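Local coordinates for protein alpha-fucosidase (Bifidobacterium bifidum, PDB 2EAB) that acts as a 1,2-alpha-L-fucosidase, probably releasing terminal fucose from glycans, and is here the calcium-binding catalytic part of a longer, probably membrane-attached protein, at residues G92-T97 with K460-A465; H420-L425 with V508-Q513; G480-T485 with W503-V508. All coordinates share one frame; numbering follows the deposited sequence.

Contact 1 (G92-T97 with K460-A465); sequences GGNNET and KVYAGA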
loop_
_atom_site.group_PDB
_atom_site.type_symbol
_atom_site.label_atom_id
_atom_site.label_comp_id
_atom_site.label_asym_id
_atom_site.label_seq_id
_atom_site.Cartn_x
_atom_site.Cartn_y
_atom_site.Cartn_z
ATOM N N GLY A 92 -22.372 -9.829 1.857
ATOM C CA GLY A 92 -20.909 -9.832 1.837
ATOM C C GLY A 92 -20.273 -11.026 1.154
ATOM O O GLY A 92 -19.081 -11.281 1.350
ATOM N N GLY A 93 -21.065 -11.749 0.363
ATOM C CA GLY A 93 -20.594 -12.940 -0.331
ATOM C C GLY A 93 -20.684 -14.229 0.465
ATOM O O GLY A 93 -20.358 -15.304 -0.050
ATOM N N ASN A 94 -21.109 -14.150 1.724
ATOM C CA ASN A 94 -21.092 -15.330 2.580
ATOM C C ASN A 94 -22.054 -16.410 2.125
ATOM O O ASN A 94 -23.198 -16.126 1.790
ATOM C CB ASN A 94 -21.374 -14.938 4.021
ATOM C CG ASN A 94 -20.310 -14.026 4.572
ATOM O OD1 ASN A 94 -19.147 -14.413 4.692
ATOM N ND2 ASN A 94 -20.693 -12.799 4.891
ATOM N N ASN A 95 -21.570 -17.648 2.098
ATOM C CA ASN A 95 -22.377 -18.780 1.679
ATOM C C ASN A 95 -22.589 -19.742 2.843
ATOM O O ASN A 95 -21.689 -20.498 3.217
ATOM C CB ASN A 95 -21.731 -19.487 0.488
ATOM C CG ASN A 95 -22.656 -20.508 -0.146
ATOM O OD1 ASN A 95 -23.383 -21.218 0.553
ATOM N ND2 ASN A 95 -22.621 -20.604 -1.469
ATOM N N GLU A 96 -23.791 -19.704 3.411
ATOM C CA GLU A 96 -24.118 -20.541 4.562
ATOM C C GLU A 96 -24.057 -22.032 4.260
ATOM O O GLU A 96 -23.704 -22.822 5.131
ATOM C CB GLU A 96 -25.485 -20.157 5.121
ATOM C CG GLU A 96 -25.543 -18.708 5.590
ATOM C CD GLU A 96 -26.687 -18.424 6.535
ATOM O OE1 GLU A 96 -27.770 -19.033 6.384
ATOM O OE2 GLU A 96 -26.496 -17.572 7.431
ATOM N N THR A 97 -24.402 -22.415 3.033
ATOM C CA THR A 97 -24.369 -23.823 2.646
ATOM C C THR A 97 -22.934 -24.361 2.624
ATOM O O THR A 97 -22.691 -25.532 2.930
ATOM C CB THR A 97 -25.067 -24.043 1.290
ATOM O OG1 THR A 97 -26.401 -23.531 1.357
ATOM C CG2 THR A 97 -25.128 -25.522 0.938
ATOM N N LYS A 460 -18.854 -16.168 11.743
ATOM C CA LYS A 460 -19.934 -17.051 12.158
ATOM C C LYS A 460 -20.166 -18.171 11.134
ATOM O O LYS A 460 -20.231 -19.346 11.492
ATOM C CB LYS A 460 -21.219 -16.253 12.392
ATOM C CG LYS A 460 -22.403 -17.131 12.774
ATOM C CD LYS A 460 -23.657 -16.336 13.079
ATOM C CE LYS A 460 -24.387 -15.923 11.820
ATOM N NZ LYS A 460 -24.847 -17.089 11.000
ATOM N N VAL A 461 -20.279 -17.794 9.866
ATOM C CA VAL A 461 -20.601 -18.748 8.805
ATOM C C VAL A 461 -19.512 -19.793 8.594
ATOM O O VAL A 461 -19.809 -20.989 8.496
ATOM C CB VAL A 461 -20.916 -18.015 7.480
ATOM C CG1 VAL A 461 -21.019 -18.995 6.309
ATOM C CG2 VAL A 461 -22.195 -17.204 7.627
ATOM N N TYR A 462 -18.258 -19.352 8.561
ATOM C CA TYR A 462 -17.167 -20.246 8.191
ATOM C C TYR A 462 -16.399 -20.830 9.366
ATOM O O TYR A 462 -15.748 -21.859 9.212
ATOM C CB TYR A 462 -16.218 -19.564 7.203
ATOM C CG TYR A 462 -16.877 -19.286 5.870
ATOM C CD1 TYR A 462 -16.922 -20.263 4.867
ATOM C CD2 TYR A 462 -17.482 -18.055 5.622
ATOM C CE1 TYR A 462 -17.542 -20.007 3.644
ATOM C CE2 TYR A 462 -18.102 -17.792 4.408
ATOM C CZ TYR A 462 -18.127 -18.772 3.427
ATOM O OH TYR A 462 -18.743 -18.486 2.231
ATOM N N ALA A 463 -16.464 -20.185 10.530
ATOM C CA ALA A 463 -15.713 -20.657 11.695
ATOM C C ALA A 463 -16.556 -20.889 12.950
ATOM O O ALA A 463 -16.028 -21.322 13.974
ATOM C CB ALA A 463 -14.539 -19.719 11.995
ATOM N N GLY A 464 -17.850 -20.604 12.880
ATOM C CA GLY A 464 -18.740 -20.831 14.015
ATOM C C GLY A 464 -18.550 -19.848 15.154
ATOM O O GLY A 464 -18.927 -20.138 16.293
ATOM N N ALA A 465 -17.970 -18.690 14.846
ATOM C CA ALA A 465 -17.724 -17.657 15.846
ATOM C C ALA A 465 -18.823 -16.606 15.747
ATOM O O ALA A 465 -18.751 -15.700 14.910
ATOM C CB ALA A 465 -16.351 -17.031 15.641
#
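Tyr462 points the end of its ring at the backbone of Asn95. Asn95 N donates to Tyr462 OH at 3.0 Å, with an N-H...O angle of 157°. The same hydroxyl gives its own proton to the carbonyl of Thr125, so it is used both as acceptor and as donor. Asn94 comes at the ring from its rim. Its OD1 lies near the ring plane, 3.5 Å from Tyr462 CE2, and the amide is turned 51° against the ring. Thr458 OG1 also binds this oxygen, and ND2 bonds weakly to Asn91 O, so the amide is held at both ends.

Val461 packs between the tyrosine ring and the backbone of Asn95 and Glu96. Its CG1 sits over one face of the Tyr462 ring, towards the rim, and meets Asn95 O at 3.5 Å. CG1 is placed there by being anti to the valine N (chi1 170°). The other methyl, CG2, meets Glu96 CG at 4.2 Å, with the two side chains at about a right angle.

Farther out, Lys460 bends at its last two torsions and brings NZ to 4.0 Å from Glu96 OE2. This is a long salt bridge. Asn95 is the N-cap of helix 96-99. Its OD1 accepts a weak bond from Thr97 N at 2.9 Å and another from Lys98 N, while ND2 bonds to Glu128.

The contact joins the family 65-type N-terminal region to helix 452-463 of the family 95 catalytic region. Its chemistry is graded. The hydroxyl of a buried tyrosine, hydrogen-bonded to Asn95 N and Thr125 O, and the valine methyls make up the inner part. The outer ion pair is loose, and probably adds only a modest electrostatic attraction.

Contact 2 (H420-L425 with V508-Q513); sequences HMNVNL and VPWILQ. With EDO (1,2-ethanediol), chain D.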
loop_
_atom_site.group_PDB
_atom_site.type_symbol
_atom_site.label_atom_id
_atom_site.label_comp_id
_atom_site.label_asym_id
_atom_site.label_seq_id
_atom_site.Cartn_x
_atom_site.Cartn_y
_atom_site.Cartn_z
ATOM N N HIS A 420 -6.733 -5.941 -2.323
ATOM C CA HIS A 420 -6.221 -7.308 -2.406
ATOM C C HIS A 420 -5.345 -7.536 -1.191
ATOM O O HIS A 420 -4.206 -7.057 -1.138
ATOM C CB HIS A 420 -5.416 -7.535 -3.695
ATOM C CG HIS A 420 -6.056 -8.499 -4.642
ATOM N ND1 HIS A 420 -5.570 -9.765 -4.893
ATOM C CD2 HIS A 420 -7.166 -8.368 -5.401
ATOM C CE1 HIS A 420 -6.355 -10.365 -5.772
ATOM N NE2 HIS A 420 -7.335 -9.541 -6.091
ATOM N N MET A 421 -5.878 -8.258 -0.214
ATOM C CA MET A 421 -5.357 -8.206 1.146
ATOM C C MET A 421 -4.478 -9.400 1.517
ATOM O O MET A 421 -4.349 -9.741 2.689
ATOM C CB MET A 421 -6.524 -8.022 2.127
ATOM C CG MET A 421 -6.160 -7.329 3.430
ATOM S SD MET A 421 -7.617 -6.817 4.347
ATOM C CE MET A 421 -8.177 -8.395 4.987
ATOM N N ASN A 422 -3.839 -10.010 0.524
ATOM C CA ASN A 422 -2.883 -11.082 0.795
ATOM C C ASN A 422 -1.519 -10.805 0.157
ATOM O O ASN A 422 -0.865 -11.709 -0.361
ATOM C CB ASN A 422 -3.448 -12.454 0.390
ATOM C CG ASN A 422 -2.898 -13.598 1.243
ATOM O OD1 ASN A 422 -2.318 -13.385 2.310
ATOM N ND2 ASN A 422 -3.089 -14.823 0.773
ATOM N N VAL A 423 -1.151 -9.520 0.187
ATOM C CA VAL A 423 0.191 -8.946 -0.042
ATOM C C VAL A 423 0.080 -7.520 -0.577
ATOM O O VAL A 423 0.901 -6.668 -0.236
ATOM C CB VAL A 423 1.159 -9.794 -0.938
ATOM C CG1 VAL A 423 0.695 -9.854 -2.395
ATOM C CG2 VAL A 423 2.590 -9.246 -0.858
ATOM N N ASN A 424 -0.923 -7.264 -1.410
ATOM C CA ASN A 424 -0.943 -6.023 -2.181
ATOM C C ASN A 424 -1.292 -4.809 -1.337
ATOM O O ASN A 424 -0.556 -3.823 -1.329
ATOM C CB ASN A 424 -1.896 -6.127 -3.370
ATOM C CG ASN A 424 -1.606 -7.325 -4.248
ATOM O OD1 ASN A 424 -0.830 -7.243 -5.210
ATOM N ND2 ASN A 424 -2.195 -8.449 -3.912
ATOM N N LEU A 425 -2.401 -4.890 -0.610
ATOM C CA LEU A 425 -2.791 -3.798 0.273
ATOM C C LEU A 425 -1.743 -3.583 1.366
ATOM O O LEU A 425 -1.447 -2.443 1.744
ATOM C CB LEU A 425 -4.177 -4.051 0.871
ATOM C CG LEU A 425 -4.764 -2.909 1.705
ATOM C CD1 LEU A 425 -4.934 -1.638 0.879
ATOM C CD2 LEU A 425 -6.077 -3.325 2.345
ATOM N N VAL A 508 -6.224 -11.198 7.544
ATOM C CA VAL A 508 -6.569 -10.254 8.611
ATOM C C VAL A 508 -5.417 -10.073 9.614
ATOM O O VAL A 508 -4.958 -8.951 9.808
ATOM C CB VAL A 508 -7.936 -10.574 9.278
ATOM C CG1 VAL A 508 -8.188 -9.644 10.456
ATOM C CG2 VAL A 508 -9.054 -10.451 8.257
ATOM N N PRO A 509 -4.903 -11.171 10.213
ATOM C CA PRO A 509 -3.625 -11.036 10.923
ATOM C C PRO A 509 -2.584 -10.203 10.159
ATOM O O PRO A 509 -1.983 -9.295 10.728
ATOM C CB PRO A 509 -3.174 -12.492 11.092
ATOM C CG PRO A 509 -4.466 -13.241 11.264
ATOM C CD PRO A 509 -5.462 -12.534 10.358
ATOM N N TRP A 510 -2.383 -10.484 8.876
ATOM C CA TRP A 510 -1.365 -9.765 8.122
ATOM C C TRP A 510 -1.628 -8.257 8.047
ATOM O O TRP A 510 -0.748 -7.460 8.377
ATOM C CB TRP A 510 -1.213 -10.356 6.729
ATOM C CG TRP A 510 0.045 -9.950 6.016
ATOM C CD1 TRP A 510 0.995 -9.050 6.430
ATOM C CD2 TRP A 510 0.470 -10.425 4.747
ATOM N NE1 TRP A 510 1.991 -8.954 5.493
ATOM C CE2 TRP A 510 1.688 -9.781 4.442
ATOM C CE3 TRP A 510 -0.067 -11.338 3.829
ATOM C CZ2 TRP A 510 2.389 -10.034 3.259
ATOM C CZ3 TRP A 510 0.627 -11.595 2.660
ATOM C CH2 TRP A 510 1.839 -10.939 2.380
ATOM N N ILE A 511 -2.824 -7.856 7.620
ATOM C CA ILE A 511 -3.113 -6.425 7.536
ATOM C C ILE A 511 -3.068 -5.764 8.920
ATOM O O ILE A 511 -2.744 -4.585 9.028
ATOM C CB ILE A 511 -4.444 -6.133 6.786
ATOM C CG1 ILE A 511 -4.448 -4.712 6.209
ATOM C CG2 ILE A 511 -5.660 -6.383 7.675
ATOM C CD1 ILE A 511 -3.435 -4.493 5.086
ATOM N N LEU A 512 -3.367 -6.527 9.969
ATOM C CA LEU A 512 -3.196 -6.016 11.328
ATOM C C LEU A 512 -1.756 -5.643 11.661
ATOM O O LEU A 512 -1.526 -4.802 12.540
ATOM C CB LEU A 512 -3.773 -6.971 12.366
ATOM C CG LEU A 512 -5.306 -6.991 12.418
ATOM C CD1 LEU A 512 -5.787 -8.175 13.244
ATOM C CD2 LEU A 512 -5.892 -5.691 12.948
ATOM N N GLN A 513 -0.788 -6.254 10.982
ATOM C CA GLN A 513 0.596 -5.807 11.150
ATOM C C GLN A 513 0.759 -4.356 10.723
ATOM O O GLN A 513 1.358 -3.557 11.447
ATOM C CB GLN A 513 1.577 -6.673 10.374
ATOM C CG GLN A 513 1.774 -8.060 10.940
ATOM C CD GLN A 513 2.964 -8.774 10.334
ATOM O OE1 GLN A 513 4.032 -8.192 10.179
ATOM N NE2 GLN A 513 2.790 -10.053 10.017
HETATM C C1 EDO D . 1.742 -14.097 0.392
HETATM O O1 EDO D . 2.530 -14.728 -0.736
HETATM C C2 EDO D . 0.259 -14.608 0.199
HETATM O O2 EDO D . -0.306 -13.974 -1.039
#
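Asn422 OD1 receives a hydrogen bond from Tyr578 OH and also lies at the edge of the Trp510 ring. It is in the ring plane, 3.4 Å from Trp510 CE3. The amide stands nearly upright to the indole, with 80° between the planes. Asn422 O approaches the same six-membered ring at CZ3, again at 3.4 Å.

Val423 lies alongside the tryptophan and points the same way. Its CB is 3.6 Å from Trp510 CH2. Val423 has a backbone phi of 153°, rare for any residue with a side chain, and it takes the N-cap position of helix 424-428.

Met421 lies across Ile511 at about a right angle. Its SD is 3.9 Å from Ile511 CG2. A bend at the last torsion (chi3 75°) carries CE on to Val508 CG2 at 4.0 Å. The CD1 end of Ile511 meets Leu425 CG at 4.0 Å, and Leu444 of helix 442-450 touches both residues.

A 1,2-ethanediol, probably from the crystallisation liquor, puts C1 at the indole edge, 3.6 Å from Trp510 CZ3. It also bonds to Ser681. Its approach to Asn422 O is too short to be relied on.

A loop turning into one helix thus packs on the side of another, helix 507-520, inside the helical catalytic domain, consistent with the (alpha/alpha)6 barrel of family 95.

Contact 3 (G480-T485 with W503-V508); sequences GYMAHT and WSPAAV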
loop_
_atom_site.group_PDB
_atom_site.type_symbol
_atom_site.label_atom_id
_atom_site.label_comp_id
_atom_site.label_asym_id
_atom_site.label_seq_id
_atom_site.Cartn_x
_atom_site.Cartn_y
_atom_site.Cartn_z
ATOM N N GLY A 480 -14.862 -12.536 16.963
ATOM C CA GLY A 480 -13.916 -12.568 15.863
ATOM C C GLY A 480 -14.491 -12.078 14.558
ATOM O O GLY A 480 -15.696 -12.150 14.316
ATOM N N TYR A 481 -13.601 -11.578 13.711
ATOM C CA TYR A 481 -13.955 -11.129 12.376
ATOM C C TYR A 481 -12.998 -11.786 11.387
ATOM O O TYR A 481 -11.791 -11.865 11.623
ATOM C CB TYR A 481 -13.953 -9.589 12.275
ATOM C CG TYR A 481 -12.680 -8.928 12.761
ATOM C CD1 TYR A 481 -11.744 -8.441 11.858
ATOM C CD2 TYR A 481 -12.411 -8.798 14.126
ATOM C CE1 TYR A 481 -10.572 -7.843 12.297
ATOM C CE2 TYR A 481 -11.242 -8.210 14.579
ATOM C CZ TYR A 481 -10.325 -7.737 13.658
ATOM O OH TYR A 481 -9.158 -7.149 14.090
ATOM N N MET A 482 -13.568 -12.286 10.299
ATOM C CA MET A 482 -12.830 -13.030 9.302
ATOM C C MET A 482 -12.991 -12.340 7.953
ATOM O O MET A 482 -14.087 -11.914 7.594
ATOM C CB MET A 482 -13.366 -14.463 9.238
ATOM C CG MET A 482 -12.642 -15.358 8.253
ATOM S SD MET A 482 -13.450 -16.959 8.078
ATOM C CE MET A 482 -12.242 -18.078 8.799
ATOM N N ALA A 483 -11.884 -12.223 7.223
ATOM C CA ALA A 483 -11.892 -11.722 5.853
ATOM C C ALA A 483 -10.766 -12.410 5.101
ATOM O O ALA A 483 -9.879 -13.020 5.708
ATOM C CB ALA A 483 -11.745 -10.211 5.807
ATOM N N HIS A 484 -10.794 -12.288 3.778
ATOM C CA HIS A 484 -9.924 -13.073 2.928
ATOM C C HIS A 484 -9.116 -12.178 1.973
ATOM O O HIS A 484 -8.693 -11.095 2.375
ATOM C CB HIS A 484 -10.771 -14.161 2.272
ATOM C CG HIS A 484 -11.217 -15.203 3.245
ATOM N ND1 HIS A 484 -12.368 -15.116 4.006
ATOM C CD2 HIS A 484 -10.606 -16.347 3.619
ATOM C CE1 HIS A 484 -12.450 -16.182 4.788
ATOM N NE2 HIS A 484 -11.394 -16.944 4.565
ATOM N N THR A 485 -8.845 -12.635 0.749
ATOM C CA THR A 485 -7.994 -11.876 -0.170
ATOM C C THR A 485 -8.738 -10.721 -0.842
ATOM O O THR A 485 -8.364 -9.557 -0.702
ATOM C CB THR A 485 -7.341 -12.784 -1.242
ATOM O OG1 THR A 485 -6.419 -13.682 -0.612
ATOM C CG2 THR A 485 -6.589 -11.955 -2.268
ATOM N N TRP A 503 -9.512 -18.269 -0.508
ATOM C CA TRP A 503 -9.490 -18.494 0.938
ATOM C C TRP A 503 -8.133 -18.114 1.504
ATOM O O TRP A 503 -7.111 -18.657 1.089
ATOM C CB TRP A 503 -9.794 -19.963 1.242
ATOM C CG TRP A 503 -9.691 -20.326 2.696
ATOM C CD1 TRP A 503 -8.563 -20.700 3.373
ATOM C CD2 TRP A 503 -10.759 -20.356 3.650
ATOM N NE1 TRP A 503 -8.866 -20.970 4.685
ATOM C CE2 TRP A 503 -10.204 -20.758 4.885
ATOM C CE3 TRP A 503 -12.133 -20.093 3.580
ATOM C CZ2 TRP A 503 -10.974 -20.895 6.042
ATOM C CZ3 TRP A 503 -12.894 -20.217 4.731
ATOM C CH2 TRP A 503 -12.312 -20.615 5.945
ATOM N N SER A 504 -8.131 -17.182 2.452
ATOM C CA SER A 504 -6.901 -16.760 3.099
ATOM C C SER A 504 -7.202 -15.958 4.353
ATOM O O SER A 504 -6.969 -14.754 4.380
ATOM C CB SER A 504 -6.056 -15.919 2.142
ATOM O OG SER A 504 -6.727 -14.717 1.797
ATOM N N PRO A 505 -7.700 -16.620 5.406
ATOM C CA PRO A 505 -8.113 -15.863 6.582
ATOM C C PRO A 505 -6.962 -15.213 7.341
ATOM O O PRO A 505 -7.204 -14.296 8.129
ATOM C CB PRO A 505 -8.824 -16.905 7.446
ATOM C CG PRO A 505 -8.256 -18.207 7.020
ATOM C CD PRO A 505 -7.960 -18.061 5.559
ATOM N N ALA A 506 -5.729 -15.668 7.115
ATOM C CA ALA A 506 -4.580 -15.012 7.735
ATOM C C ALA A 506 -4.312 -13.627 7.136
ATOM O O ALA A 506 -3.452 -12.895 7.636
ATOM C CB ALA A 506 -3.340 -15.890 7.674
ATOM N N ALA A 507 -5.056 -13.271 6.088
ATOM C CA ALA A 507 -5.024 -11.920 5.540
ATOM C C ALA A 507 -5.327 -10.871 6.611
ATOM O O ALA A 507 -4.769 -9.767 6.579
ATOM C CB ALA A 507 -6.013 -11.797 4.395
ATOM N N VAL A 508 -6.224 -11.198 7.544
ATOM C CA VAL A 508 -6.569 -10.254 8.611
ATOM C C VAL A 508 -5.417 -10.073 9.614
ATOM O O VAL A 508 -4.958 -8.951 9.808
ATOM C CB VAL A 508 -7.936 -10.574 9.278
ATOM C CG1 VAL A 508 -8.188 -9.644 10.456
ATOM C CG2 VAL A 508 -9.054 -10.451 8.257
#
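The irregular segment 480-485 runs past a type I beta turn, Ser504 to Ala507, which leads into helix 507-520; the nearest CA pair is His484 and Ser504, 4.8 Å apart. Both segments belong to the catalytic domain, probably an (alpha/alpha)6 barrel.

His484 reaches over Trp503. Its NE2 stands above one face of the indole, towards the rim, 3.4 Å from Trp503 CE3. The rings are tilted 44° to each other, so they are neither stacked nor edge-to-face. His484 ND1 bonds to Thr493 O, which helps set the turn of the imidazole. Pro505 CD lies over the same indole face.

Met482 makes an oblique Met-aromatic contact with Trp503. Its CE touches Trp503 CH2 at 3.8 Å, and the chain runs side by side with Pro505.

Thr485 OG1 and Ser504 OG share a hydrogen bond of 2.6 Å. Ser504 OG sits between its backbone N and carbonyl carbon (chi1 64°), on the side facing the threonine. Ala483 O is buried and has no hydrogen-bond partner. A nearly straight CA-H...O contact from Pro505 CA, 3.5 Å from Ala483 O, may partly compensate.

Val508 presents both methyls to the segment. CG2 meets Ala483 CB at 3.6 Å. CG1 touches Tyr481 CE1 at 3.5 Å, while the tyrosine OH bonds to Leu534 O.

How the contacts relate
Contact 3 lies between the other two and touches both. Its centre is 9 Å from that of contact 2 and 12 Å from that of contact 1. Contacts 1 and 2 do not meet; their nearest atoms are about 11 Å apart. Towards contact 1 the join is packing, with Tyr462 CB 3.9 Å from Met482 SD. Towards contact 2 it is partly polar: Met421 N probably bonds to Thr485 O at 2.8 Å. Val508 and helix 507-520 serve contacts 2 and 3 alike. In contact 2 the Leu425 side chain is about 9 Å from the bound calcium ion; contacts 1 and 3 lie away from the metal sites. Ethanediol molecules beside contacts 2 and 3 may mark a pocket.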